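Local coordinates for protein NDP-rhamnosyltransferase (Saccharopolyspora spinosa, PDB 3TSA) that belongs to the GT-B class of glycosyltransferases, built from two Rossmann-like domains, each with a central parallel beta sheet, at residues V6-Y11 against V32-P37; M18-W23 against Q198-N203; L118-C123 against L136-H141; P175-D180 against Q193-Q198. All blocks are in the same frame, centred on the assembly; numbering follows the deposited sequence.

Contact 1 (V6-Y11 against V32-P37); sequences VVPLPY and VLIAAP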
loop_
_atom_site.group_PDB
_atom_site.type_symbol
_atom_site.label_atom_id
_atom_site.label_comp_id
_atom_site.label_asym_id
_atom_site.label_seq_id
_atom_site.Cartn_x
_atom_site.Cartn_y
_atom_site.Cartn_z
ATOM N N VAL A 6 -0.165 6.549 -13.472
ATOM C CA VAL A 6 1.094 5.881 -13.464
ATOM C C VAL A 6 1.113 4.890 -14.634
ATOM O O VAL A 6 0.142 4.106 -14.831
ATOM C CB VAL A 6 1.268 5.161 -12.151
ATOM C CG1 VAL A 6 2.612 4.372 -12.117
ATOM C CG2 VAL A 6 1.102 6.158 -11.020
ATOM N N VAL A 7 2.167 4.971 -15.447
ATOM C CA VAL A 7 2.246 4.208 -16.681
ATOM C C VAL A 7 3.519 3.374 -16.609
ATOM O O VAL A 7 4.599 3.864 -16.939
ATOM C CB VAL A 7 2.341 5.158 -17.857
ATOM C CG1 VAL A 7 2.343 4.431 -19.167
ATOM C CG2 VAL A 7 1.176 6.171 -17.799
ATOM N N PRO A 8 3.419 2.132 -16.067
ATOM C CA PRO A 8 4.585 1.318 -15.961
ATOM C C PRO A 8 4.687 0.381 -17.151
ATOM O O PRO A 8 3.705 0.211 -17.901
ATOM C CB PRO A 8 4.323 0.557 -14.677
ATOM C CG PRO A 8 2.796 0.412 -14.658
ATOM C CD PRO A 8 2.284 1.641 -15.243
ATOM N N LEU A 9 5.871 -0.197 -17.349
ATOM C CA LEU A 9 6.013 -1.331 -18.244
ATOM C C LEU A 9 5.359 -2.525 -17.581
ATOM O O LEU A 9 5.286 -2.572 -16.337
ATOM C CB LEU A 9 7.480 -1.699 -18.377
ATOM C CG LEU A 9 8.367 -1.226 -19.513
ATOM C CD1 LEU A 9 9.643 -2.068 -19.332
ATOM C CD2 LEU A 9 7.721 -1.341 -20.853
ATOM N N PRO A 10 4.877 -3.503 -18.380
ATOM C CA PRO A 10 4.222 -4.608 -17.702
ATOM C C PRO A 10 5.204 -5.557 -17.048
ATOM O O PRO A 10 5.118 -6.741 -17.276
ATOM C CB PRO A 10 3.481 -5.336 -18.818
ATOM C CG PRO A 10 4.262 -4.999 -20.065
ATOM C CD PRO A 10 4.930 -3.680 -19.846
ATOM N N TYR A 11 6.131 -5.059 -16.237
ATOM C CA TYR A 11 6.946 -5.907 -15.408
ATOM C C TYR A 11 6.797 -5.500 -13.951
ATOM O O TYR A 11 7.064 -4.313 -13.591
ATOM C CB TYR A 11 8.407 -5.832 -15.792
ATOM C CG TYR A 11 8.609 -6.162 -17.236
ATOM C CD1 TYR A 11 8.471 -7.459 -17.713
ATOM C CD2 TYR A 11 8.916 -5.159 -18.125
ATOM C CE1 TYR A 11 8.679 -7.741 -19.086
ATOM C CE2 TYR A 11 9.114 -5.408 -19.447
ATOM C CZ TYR A 11 8.996 -6.676 -19.930
ATOM O OH TYR A 11 9.208 -6.809 -21.270
ATOM N N VAL A 32 -4.014 8.657 -7.096
ATOM C CA VAL A 32 -3.078 7.895 -7.943
ATOM C C VAL A 32 -3.850 6.763 -8.566
ATOM O O VAL A 32 -4.649 6.096 -7.883
ATOM C CB VAL A 32 -2.017 7.305 -7.067
ATOM C CG1 VAL A 32 -1.156 6.220 -7.807
ATOM C CG2 VAL A 32 -1.145 8.516 -6.359
ATOM N N LEU A 33 -3.638 6.536 -9.860
ATOM C CA LEU A 33 -4.254 5.389 -10.516
ATOM C C LEU A 33 -3.183 4.743 -11.395
ATOM O O LEU A 33 -2.458 5.447 -12.169
ATOM C CB LEU A 33 -5.406 5.900 -11.421
ATOM C CG LEU A 33 -6.293 4.859 -12.179
ATOM C CD1 LEU A 33 -7.087 3.947 -11.215
ATOM C CD2 LEU A 33 -7.347 5.513 -13.119
ATOM N N ILE A 34 -3.075 3.411 -11.325
ATOM C CA ILE A 34 -2.070 2.673 -12.098
ATOM C C ILE A 34 -2.691 2.100 -13.407
ATOM O O ILE A 34 -3.598 1.253 -13.319
ATOM C CB ILE A 34 -1.593 1.458 -11.285
ATOM C CG1 ILE A 34 -1.163 1.879 -9.871
ATOM C CG2 ILE A 34 -0.423 0.722 -12.023
ATOM C CD1 ILE A 34 -0.081 2.779 -9.875
ATOM N N ALA A 35 -2.230 2.513 -14.597
ATOM C CA ALA A 35 -2.774 1.881 -15.808
ATOM C C ALA A 35 -2.078 0.484 -15.875
ATOM O O ALA A 35 -0.829 0.400 -15.952
ATOM C CB ALA A 35 -2.419 2.760 -17.066
ATOM N N ALA A 36 -2.851 -0.598 -15.803
ATOM C CA ALA A 36 -2.319 -1.924 -15.579
ATOM C C ALA A 36 -2.848 -2.904 -16.608
ATOM O O ALA A 36 -4.076 -3.150 -16.676
ATOM C CB ALA A 36 -2.679 -2.414 -14.184
ATOM N N PRO A 37 -1.947 -3.466 -17.410
ATOM C CA PRO A 37 -2.417 -4.613 -18.158
ATOM C C PRO A 37 -2.486 -5.778 -17.163
ATOM O O PRO A 37 -2.001 -5.646 -16.016
ATOM C CB PRO A 37 -1.298 -4.856 -19.208
ATOM C CG PRO A 37 -0.100 -4.307 -18.647
ATOM C CD PRO A 37 -0.498 -3.249 -17.554
HETATM O O HOH W 1 0.702 1.252 -18.109
#
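Val32 sets its CG1 methyl 3.9 Å from CG2 of Val6, on the side of the sheet lined by helix 19-27, where both valines also touch Cys22. The next residue contributes its carbonyl: Val6 N donates to Leu33 O at 2.9 Å in a nearly straight bond (168°), while the Leu33 side chain leads away to Leu109 and Trp113 of helix 82-113 and to Phe208 of the second subunit. Ile34 is the parallel bridge partner of Val6, and both side chains rise from the same face of the sheet. Its two torsions together (chi1 -51°, chi2 -62°) fold the terminal CD1 of Ile34 back over Val6, whose CB it meets at 3.6 Å. The other branch, CG2, reaches CG of Pro8 at 4.2 Å, lying across the proline ring. Ala35 N then donates to Val6 O at 2.9 Å, and Val6 is thus held at both its N and its O by the residues flanking Ile34. Beyond this point Pro8 has no N-H to continue the ladder. Its CD packs 3.4 Å from Ala35 O, and a water donates to that same Ala35 O at 2.8 Å and, over a longer distance, to Pro8 O. At the end, CG of Pro37 touches CB of Pro10 at 3.7 Å, where Pro10 centres an inverse gamma turn leading to Tyr11, the N-cap of the first helix. Two backbone bonds therefore fix Val6 in register, and past it a water and apolar proline contacts take over.

Contact 2 (M18-W23 against Q198-N203); sequences MVPLCW and QYVPYN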
loop_
_atom_site.group_PDB
_atom_site.type_symbol
_atom_site.label_atom_id
_atom_site.label_comp_id
_atom_site.label_asym_id
_atom_site.label_seq_id
_atom_site.Cartn_x
_atom_site.Cartn_y
_atom_site.Cartn_z
ATOM N N MET A 18 8.129 1.923 -8.035
ATOM C CA MET A 18 7.370 3.181 -7.914
ATOM C C MET A 18 6.427 3.156 -6.729
ATOM O O MET A 18 5.756 4.144 -6.462
ATOM C CB MET A 18 6.534 3.400 -9.159
ATOM C CG MET A 18 7.498 3.560 -10.358
ATOM S SD MET A 18 6.734 4.335 -11.766
ATOM C CE MET A 18 5.860 2.973 -12.151
ATOM N N VAL A 19 6.333 2.013 -6.048
ATOM C CA VAL A 19 5.226 1.898 -5.044
ATOM C C VAL A 19 5.340 2.900 -3.858
ATOM O O VAL A 19 4.336 3.595 -3.550
ATOM C CB VAL A 19 5.056 0.443 -4.582
ATOM C CG1 VAL A 19 4.424 0.371 -3.195
ATOM C CG2 VAL A 19 4.291 -0.439 -5.569
ATOM N N PRO A 20 6.533 3.060 -3.265
ATOM C CA PRO A 20 6.691 3.995 -2.168
ATOM C C PRO A 20 6.322 5.439 -2.613
ATOM O O PRO A 20 5.722 6.228 -1.794
ATOM C CB PRO A 20 8.194 3.865 -1.863
ATOM C CG PRO A 20 8.396 2.367 -2.068
ATOM C CD PRO A 20 7.664 2.102 -3.318
ATOM N N LEU A 21 6.709 5.814 -3.851
ATOM C CA LEU A 21 6.330 7.141 -4.355
ATOM C C LEU A 21 4.787 7.256 -4.502
ATOM O O LEU A 21 4.191 8.313 -4.204
ATOM C CB LEU A 21 7.020 7.433 -5.711
ATOM C CG LEU A 21 6.801 8.835 -6.269
ATOM C CD1 LEU A 21 7.190 9.997 -5.307
ATOM C CD2 LEU A 21 7.630 8.985 -7.556
ATOM N N CYS A 22 4.155 6.195 -4.992
ATOM C CA CYS A 22 2.682 6.190 -5.138
ATOM C C CYS A 22 2.063 6.407 -3.744
ATOM O O CYS A 22 1.057 7.169 -3.633
ATOM C CB CYS A 22 2.196 4.863 -5.723
ATOM S SG CYS A 22 2.561 4.769 -7.485
ATOM N N TRP A 23 2.638 5.759 -2.722
ATOM C CA TRP A 23 2.090 5.811 -1.366
ATOM C C TRP A 23 2.376 7.201 -0.828
ATOM O O TRP A 23 1.526 7.733 -0.155
ATOM C CB TRP A 23 2.857 4.943 -0.447
ATOM C CG TRP A 23 2.540 3.546 -0.476
ATOM C CD1 TRP A 23 1.358 2.939 -0.954
ATOM C CD2 TRP A 23 3.379 2.511 0.047
ATOM N NE1 TRP A 23 1.490 1.575 -0.765
ATOM C CE2 TRP A 23 2.696 1.292 -0.134
ATOM C CE3 TRP A 23 4.665 2.499 0.692
ATOM C CZ2 TRP A 23 3.269 0.046 0.315
ATOM C CZ3 TRP A 23 5.239 1.302 1.011
ATOM C CH2 TRP A 23 4.544 0.081 0.816
ATOM N N GLN A 198 15.260 8.758 -2.941
ATOM C CA GLN A 198 15.811 7.669 -2.107
ATOM C C GLN A 198 15.012 6.351 -2.295
ATOM O O GLN A 198 13.758 6.315 -2.202
ATOM C CB GLN A 198 15.748 8.077 -0.596
ATOM C CG GLN A 198 16.511 7.137 0.230
ATOM C CD GLN A 198 16.654 7.551 1.648
ATOM O OE1 GLN A 198 16.832 8.752 1.988
ATOM N NE2 GLN A 198 16.692 6.569 2.495
ATOM N N TYR A 199 15.759 5.266 -2.544
ATOM C CA TYR A 199 15.156 3.917 -2.669
ATOM C C TYR A 199 14.588 3.566 -1.288
ATOM O O TYR A 199 15.330 3.625 -0.298
ATOM C CB TYR A 199 16.254 2.900 -3.115
ATOM C CG TYR A 199 15.624 1.521 -3.193
ATOM C CD1 TYR A 199 14.681 1.218 -4.219
ATOM C CD2 TYR A 199 15.859 0.603 -2.209
ATOM C CE1 TYR A 199 14.004 -0.003 -4.238
ATOM C CE2 TYR A 199 15.235 -0.655 -2.256
ATOM C CZ TYR A 199 14.303 -0.935 -3.242
ATOM O OH TYR A 199 13.653 -2.196 -3.187
ATOM N N VAL A 200 13.316 3.125 -1.257
ATOM C CA VAL A 200 12.714 2.603 -0.021
ATOM C C VAL A 200 12.434 1.161 -0.340
ATOM O O VAL A 200 11.732 0.870 -1.290
ATOM C CB VAL A 200 11.389 3.300 0.253
ATOM C CG1 VAL A 200 10.682 2.603 1.441
ATOM C CG2 VAL A 200 11.692 4.725 0.639
ATOM N N PRO A 201 12.966 0.252 0.472
ATOM C CA PRO A 201 12.737 -1.132 0.097
ATOM C C PRO A 201 11.243 -1.426 0.131
ATOM O O PRO A 201 10.529 -1.088 1.096
ATOM C CB PRO A 201 13.542 -1.931 1.149
ATOM C CG PRO A 201 14.675 -1.010 1.479
ATOM C CD PRO A 201 13.987 0.390 1.528
ATOM N N TYR A 202 10.737 -1.922 -0.969
ATOM C CA TYR A 202 9.410 -2.483 -1.014
ATOM C C TYR A 202 9.569 -3.722 -1.770
ATOM O O TYR A 202 9.874 -3.700 -2.964
ATOM C CB TYR A 202 8.398 -1.595 -1.768
ATOM C CG TYR A 202 7.069 -2.287 -1.893
ATOM C CD1 TYR A 202 6.313 -2.597 -0.738
ATOM C CD2 TYR A 202 6.599 -2.714 -3.145
ATOM C CE1 TYR A 202 5.087 -3.295 -0.876
ATOM C CE2 TYR A 202 5.352 -3.440 -3.319
ATOM C CZ TYR A 202 4.595 -3.680 -2.111
ATOM O OH TYR A 202 3.407 -4.423 -2.193
ATOM N N ASN A 203 9.336 -4.828 -1.058
ATOM C CA ASN A 203 9.450 -6.143 -1.652
ATOM C C ASN A 203 8.149 -6.947 -1.493
ATOM O O ASN A 203 8.196 -8.189 -1.342
ATOM C CB ASN A 203 10.564 -6.921 -0.950
ATOM C CG ASN A 203 11.747 -6.060 -0.530
ATOM O OD1 ASN A 203 12.061 -5.966 0.668
ATOM N ND2 ASN A 203 12.445 -5.501 -1.506
#
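The ring of Tyr202 has Val19 CG1 over one face, 3.8 Å from the ring centroid and only 14° off the normal, a CH-pi contact. That same methyl also lies above a face of Trp23, displaced toward the rim of the indole, and so it is shared by the two rings. Trp23 in turn directs the edge of its six-membered ring toward the face of Tyr202 in an offset edge-to-face pair, with planes at 79° and centroids 5.3 Å apart; the nearest atoms are Trp23 CH2 and Tyr202 CD1, at 3.6 Å. A chi1 of 175° lays the Tyr202 ring alongside Val19 and Trp23. Pro20 fills the flank of the contact: its CB lies 3.9 Å from CB of Val200, the ring and the valine overlapping head to tail, and its CG packs 4.0 Å from CB of Tyr202. Pro376 touches both Pro20 and Val200. Trp23 NE1 hydrogen-bonds to Ala47 O, which should help fix the turn of the indole, and the ring stacks on Trp23 of the second subunit. Asn203 hydrogen-bonds to Asn281 and Thr301, tying the end of the loop to the C-terminal domain. This places the chain leading from the first sheet to the second against helix 19-27 of the N-terminal Rossmann-like domain, consistent with a two-domain GT-B fold.

Contact 3 (L118-C123 against L136-H141); sequences LLVDVC and LPVVLH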
loop_
_atom_site.group_PDB
_atom_site.type_symbol
_atom_site.label_atom_id
_atom_site.label_comp_id
_atom_site.label_asym_id
_atom_site.label_seq_id
_atom_site.Cartn_x
_atom_site.Cartn_y
_atom_site.Cartn_z
ATOM N N LEU A 118 1.656 12.597 -15.564
ATOM C CA LEU A 118 1.910 11.185 -15.889
ATOM C C LEU A 118 3.241 10.797 -15.243
ATOM O O LEU A 118 4.255 11.451 -15.480
ATOM C CB LEU A 118 1.954 10.973 -17.392
ATOM C CG LEU A 118 0.789 11.521 -18.202
ATOM C CD1 LEU A 118 1.127 11.166 -19.742
ATOM C CD2 LEU A 118 -0.550 10.908 -17.710
ATOM N N LEU A 119 3.243 9.717 -14.450
ATOM C CA LEU A 119 4.469 9.185 -13.875
ATOM C C LEU A 119 4.738 7.911 -14.671
ATOM O O LEU A 119 3.967 6.948 -14.614
ATOM C CB LEU A 119 4.203 8.854 -12.412
ATOM C CG LEU A 119 5.412 8.234 -11.714
ATOM C CD1 LEU A 119 6.631 9.155 -11.731
ATOM C CD2 LEU A 119 5.050 7.900 -10.289
ATOM N N VAL A 120 5.820 7.915 -15.437
ATOM C CA VAL A 120 5.971 6.965 -16.519
ATOM C C VAL A 120 7.260 6.227 -16.351
ATOM O O VAL A 120 8.311 6.872 -16.177
ATOM C CB VAL A 120 5.982 7.779 -17.839
ATOM C CG1 VAL A 120 6.241 6.860 -19.052
ATOM C CG2 VAL A 120 4.579 8.498 -17.996
ATOM N N ASP A 121 7.231 4.876 -16.391
ATOM C CA ASP A 121 8.488 4.122 -16.431
ATOM C C ASP A 121 9.360 4.573 -17.624
ATOM O O ASP A 121 8.845 4.781 -18.716
ATOM C CB ASP A 121 8.061 2.656 -16.544
ATOM C CG ASP A 121 9.202 1.644 -16.791
ATOM O OD1 ASP A 121 10.303 1.890 -17.298
ATOM O OD2 ASP A 121 8.881 0.448 -16.550
ATOM N N VAL A 122 10.686 4.699 -17.421
ATOM C CA VAL A 122 11.577 5.155 -18.516
ATOM C C VAL A 122 11.394 4.402 -19.784
ATOM O O VAL A 122 11.459 5.017 -20.864
ATOM C CB VAL A 122 13.088 5.111 -18.116
ATOM C CG1 VAL A 122 13.918 5.134 -19.327
ATOM C CG2 VAL A 122 13.397 6.398 -17.358
ATOM N N CYS A 123 11.153 3.093 -19.709
ATOM C CA CYS A 123 10.903 2.307 -20.929
ATOM C C CYS A 123 9.455 2.264 -21.432
ATOM O O CYS A 123 9.221 1.796 -22.556
ATOM C CB CYS A 123 11.285 0.901 -20.682
ATOM S SG CYS A 123 13.114 0.725 -20.500
ATOM N N LEU A 136 0.216 16.862 -21.398
ATOM C CA LEU A 136 0.385 16.735 -19.946
ATOM C C LEU A 136 1.863 16.499 -19.662
ATOM O O LEU A 136 2.520 15.762 -20.422
ATOM C CB LEU A 136 -0.402 15.530 -19.441
ATOM C CG LEU A 136 -1.922 15.562 -19.714
ATOM C CD1 LEU A 136 -2.459 14.121 -19.614
ATOM C CD2 LEU A 136 -2.607 16.544 -18.776
ATOM N N PRO A 137 2.330 17.030 -18.514
ATOM C CA PRO A 137 3.705 16.839 -17.989
ATOM C C PRO A 137 3.981 15.385 -17.702
ATOM O O PRO A 137 3.094 14.672 -17.196
ATOM C CB PRO A 137 3.721 17.715 -16.739
ATOM C CG PRO A 137 2.314 17.821 -16.310
ATOM C CD PRO A 137 1.485 17.759 -17.557
ATOM N N VAL A 138 5.181 14.953 -18.088
ATOM C CA VAL A 138 5.618 13.594 -17.915
ATOM C C VAL A 138 6.805 13.622 -16.981
ATOM O O VAL A 138 7.815 14.287 -17.266
ATOM C CB VAL A 138 5.939 12.910 -19.263
ATOM C CG1 VAL A 138 6.659 11.592 -19.044
ATOM C CG2 VAL A 138 4.635 12.625 -20.025
ATOM N N VAL A 139 6.697 12.860 -15.898
ATOM C CA VAL A 139 7.846 12.663 -15.022
ATOM C C VAL A 139 8.260 11.228 -15.268
ATOM O O VAL A 139 7.474 10.270 -15.025
ATOM C CB VAL A 139 7.460 12.854 -13.553
ATOM C CG1 VAL A 139 8.662 12.459 -12.615
ATOM C CG2 VAL A 139 7.076 14.368 -13.220
ATOM N N LEU A 140 9.465 11.036 -15.794
ATOM C CA LEU A 140 9.948 9.686 -16.044
ATOM C C LEU A 140 10.495 9.112 -14.711
ATOM O O LEU A 140 11.038 9.838 -13.869
ATOM C CB LEU A 140 11.097 9.655 -17.118
ATOM C CG LEU A 140 10.636 9.761 -18.573
ATOM C CD1 LEU A 140 11.835 9.329 -19.479
ATOM C CD2 LEU A 140 9.361 8.938 -18.847
ATOM N N HIS A 141 10.359 7.797 -14.542
ATOM C CA HIS A 141 10.899 7.111 -13.347
ATOM C C HIS A 141 11.825 5.948 -13.703
ATOM O O HIS A 141 11.385 4.967 -14.310
ATOM C CB HIS A 141 9.713 6.582 -12.506
ATOM C CG HIS A 141 10.097 6.197 -11.116
ATOM N ND1 HIS A 141 10.676 4.980 -10.837
ATOM C CD2 HIS A 141 10.023 6.865 -9.935
ATOM C CE1 HIS A 141 10.938 4.909 -9.540
ATOM N NE2 HIS A 141 10.571 6.040 -8.970
#
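Val120 O receives the shortest bond between the two strands, from His141 N at 2.8 Å, with the donor tilted 28° from the carbonyl plane; CA of Leu140 adds a C-H...O contact to the same oxygen at 3.3 Å. The pair forms the two strands of a beta-alpha-beta crossover unit, joined by helix 125-133. Parallel bonding runs from Leu118 N, which donates to Pro137 O, as far as Val122, whose N reaches His141 O at 3.2 Å from well above the carbonyl plane (50°). On one face of the sheet Leu118 CD1 touches Val138 CG2 at 3.8 Å, and CD2 of Leu140, brought back toward its neighbour strand, meets Val120 CB at 3.7 Å. The other branch of Leu140, CD1, butts against Val122 CG2 at 3.9 Å. The other face carries Leu119, Asp121, Val139 and His141. Here a chi2 of 60° turns the CD1 branch of Leu119 across to the neighbouring strand, where it lies 4.0 Å from Val139 CG1 and also approaches His141 CB. Leu21 of helix 19-27 touches both Leu119 and His141. At the end of the strand, Asp121 divides its carboxylate: OD2 accepts from Leu9 N and is bonded to His14 ND1, while OD1 closes an Asx turn, accepting from Cys123 N at 2.8 Å from above the carboxylate plane.

Contact 4 (P175-D180 against Q193-Q198); sequences PELILD and QGAPVQ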
loop_
_atom_site.group_PDB
_atom_site.type_symbol
_atom_site.label_atom_id
_atom_site.label_comp_id
_atom_site.label_asym_id
_atom_site.label_seq_id
_atom_site.Cartn_x
_atom_site.Cartn_y
_atom_site.Cartn_z
ATOM N N PRO A 175 11.003 14.587 -21.526
ATOM C CA PRO A 175 10.158 14.654 -20.318
ATOM C C PRO A 175 10.469 15.887 -19.457
ATOM O O PRO A 175 11.605 16.426 -19.485
ATOM C CB PRO A 175 10.487 13.346 -19.571
ATOM C CG PRO A 175 11.993 13.080 -20.007
ATOM C CD PRO A 175 11.944 13.454 -21.498
ATOM N N GLU A 176 9.511 16.260 -18.623
ATOM C CA GLU A 176 9.683 17.346 -17.644
ATOM C C GLU A 176 10.815 17.097 -16.663
ATOM O O GLU A 176 11.532 18.049 -16.264
ATOM C CB GLU A 176 8.402 17.542 -16.838
ATOM C CG GLU A 176 7.865 18.874 -16.865
ATOM C CD GLU A 176 7.672 19.316 -18.291
ATOM O OE1 GLU A 176 8.372 20.301 -18.641
ATOM O OE2 GLU A 176 6.906 18.644 -19.068
ATOM N N LEU A 177 11.012 15.821 -16.282
ATOM C CA LEU A 177 11.826 15.499 -15.112
ATOM C C LEU A 177 12.091 13.976 -15.255
ATOM O O LEU A 177 11.233 13.247 -15.755
ATOM C CB LEU A 177 10.949 15.785 -13.868
ATOM C CG LEU A 177 11.545 15.512 -12.510
ATOM C CD1 LEU A 177 12.860 16.293 -12.401
ATOM C CD2 LEU A 177 10.565 15.870 -11.367
ATOM N N ILE A 178 13.269 13.506 -14.843
ATOM C CA ILE A 178 13.506 12.022 -14.684
ATOM C C ILE A 178 13.789 11.806 -13.215
ATOM O O ILE A 178 14.619 12.570 -12.641
ATOM C CB ILE A 178 14.763 11.582 -15.450
ATOM C CG1 ILE A 178 14.533 11.939 -16.946
ATOM C CG2 ILE A 178 14.900 10.096 -15.307
ATOM C CD1 ILE A 178 15.798 11.756 -17.865
ATOM N N LEU A 179 13.106 10.837 -12.569
ATOM C CA LEU A 179 13.467 10.560 -11.156
ATOM C C LEU A 179 14.377 9.327 -11.146
ATOM O O LEU A 179 14.122 8.384 -11.884
ATOM C CB LEU A 179 12.245 10.262 -10.306
ATOM C CG LEU A 179 11.214 11.401 -10.310
ATOM C CD1 LEU A 179 10.095 10.927 -9.388
ATOM C CD2 LEU A 179 11.791 12.649 -9.733
ATOM N N ASP A 180 15.414 9.338 -10.303
ATOM C CA ASP A 180 16.431 8.278 -10.358
ATOM C C ASP A 180 16.776 7.814 -8.938
ATOM O O ASP A 180 17.442 8.565 -8.170
ATOM C CB ASP A 180 17.702 8.908 -11.075
ATOM C CG ASP A 180 18.713 7.881 -11.393
ATOM O OD1 ASP A 180 18.554 6.713 -10.944
ATOM O OD2 ASP A 180 19.697 8.242 -12.127
ATOM N N GLN A 193 20.936 13.293 -16.882
ATOM C CA GLN A 193 20.786 13.580 -15.456
ATOM C C GLN A 193 19.298 13.431 -14.974
ATOM O O GLN A 193 18.344 13.812 -15.671
ATOM C CB GLN A 193 21.299 14.988 -15.131
ATOM C CG GLN A 193 21.174 15.362 -13.637
ATOM C CD GLN A 193 21.611 16.749 -13.362
ATOM O OE1 GLN A 193 22.296 17.367 -14.198
ATOM N NE2 GLN A 193 21.226 17.284 -12.183
ATOM N N GLY A 194 19.114 12.802 -13.832
ATOM C CA GLY A 194 17.792 12.729 -13.223
ATOM C C GLY A 194 17.862 13.176 -11.764
ATOM O O GLY A 194 18.920 13.130 -11.102
ATOM N N ALA A 195 16.744 13.621 -11.262
ATOM C CA ALA A 195 16.646 14.082 -9.889
ATOM C C ALA A 195 16.687 12.859 -8.909
ATOM O O ALA A 195 16.059 11.817 -9.202
ATOM C CB ALA A 195 15.307 14.822 -9.728
ATOM N N PRO A 196 17.424 12.976 -7.772
ATOM C CA PRO A 196 17.524 11.844 -6.836
ATOM C C PRO A 196 16.220 11.580 -6.141
ATOM O O PRO A 196 15.573 12.537 -5.725
ATOM C CB PRO A 196 18.627 12.246 -5.820
ATOM C CG PRO A 196 18.679 13.863 -5.944
ATOM C CD PRO A 196 18.191 14.174 -7.351
ATOM N N VAL A 197 15.871 10.286 -6.000
ATOM C CA VAL A 197 14.804 9.913 -5.057
ATOM C C VAL A 197 15.313 8.717 -4.278
ATOM O O VAL A 197 15.717 7.722 -4.896
ATOM C CB VAL A 197 13.406 9.691 -5.743
ATOM C CG1 VAL A 197 13.411 8.535 -6.839
ATOM C CG2 VAL A 197 12.352 9.374 -4.706
ATOM N N GLN A 198 15.260 8.758 -2.941
ATOM C CA GLN A 198 15.811 7.669 -2.107
ATOM C C GLN A 198 15.012 6.351 -2.295
ATOM O O GLN A 198 13.758 6.315 -2.202
ATOM C CB GLN A 198 15.748 8.077 -0.596
ATOM C CG GLN A 198 16.511 7.137 0.230
ATOM C CD GLN A 198 16.654 7.551 1.648
ATOM O OE1 GLN A 198 16.832 8.752 1.988
ATOM N NE2 GLN A 198 16.692 6.569 2.495
HETATM O O HOH W 2 15.662 15.222 -14.831
HETATM O O HOH W 3 20.881 10.669 -12.851
#
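Three backbone bonds join Ile178-Asp180 to Ala195-Val197 in parallel register: Ala195 N donates to Ile178 O at 2.7 Å, Asp180 N to Ala195 O, and Val197 N to Asp180 O, the last from 60° above the carbonyl plane. The end-to-end directions of 177-180 and 193-197 differ by 67°, and Gly194 comes in close, its CA 3.2 Å from Ile178 O. On the face turned to helix 376-385, the methyl of Ala195 lies 3.9 Å from Leu177 CD1 and also touches CD2 of Leu179. Val197 holds CG1 between its backbone N and carbonyl carbon (chi1 60°), which brings that methyl 4.0 Å from Leu179 CB; Leu379 covers both residues. Strand 195-196 is the edge of the parallel sheet of the N-terminal Rossmann-like domain, and here water enters the pairing. One water accepts from Ile178 N and donates to Gln193 O. A second links Asp180 OD2, 2.8 Å away, to Gly194 N. The same OD2 forms a salt bridge with Arg142 and accepts from Gln187, while OD1 accepts from Cys182 N; a magnesium ion lies about 7 Å from the Asp180 side chain.

Overall arrangement
Contacts 1, 3 and 4 are parallel strand pairs of one seven-stranded sheet, and contact 2 joins helix 19-27, which packs on one face of that sheet, to the 198-203 loop. Contact 3 is the most regular, buried inside the sheet, bonded to contact 1 through Val7 with Leu119 and Asp121, and to contact 4 through Leu140 with Leu177 and Leu179. Contacts 1 and 4 both include bridging water, but contact 1 is buried whereas contact 4, at the sheet edge, is partly exposed. Contact 2 relies on rings and aliphatic groups, without hydrogen bonds between its segments. Met18, just before the helix, and Leu21 touch the strand pairs, and contact 4 runs on into contact 2 at Gln198.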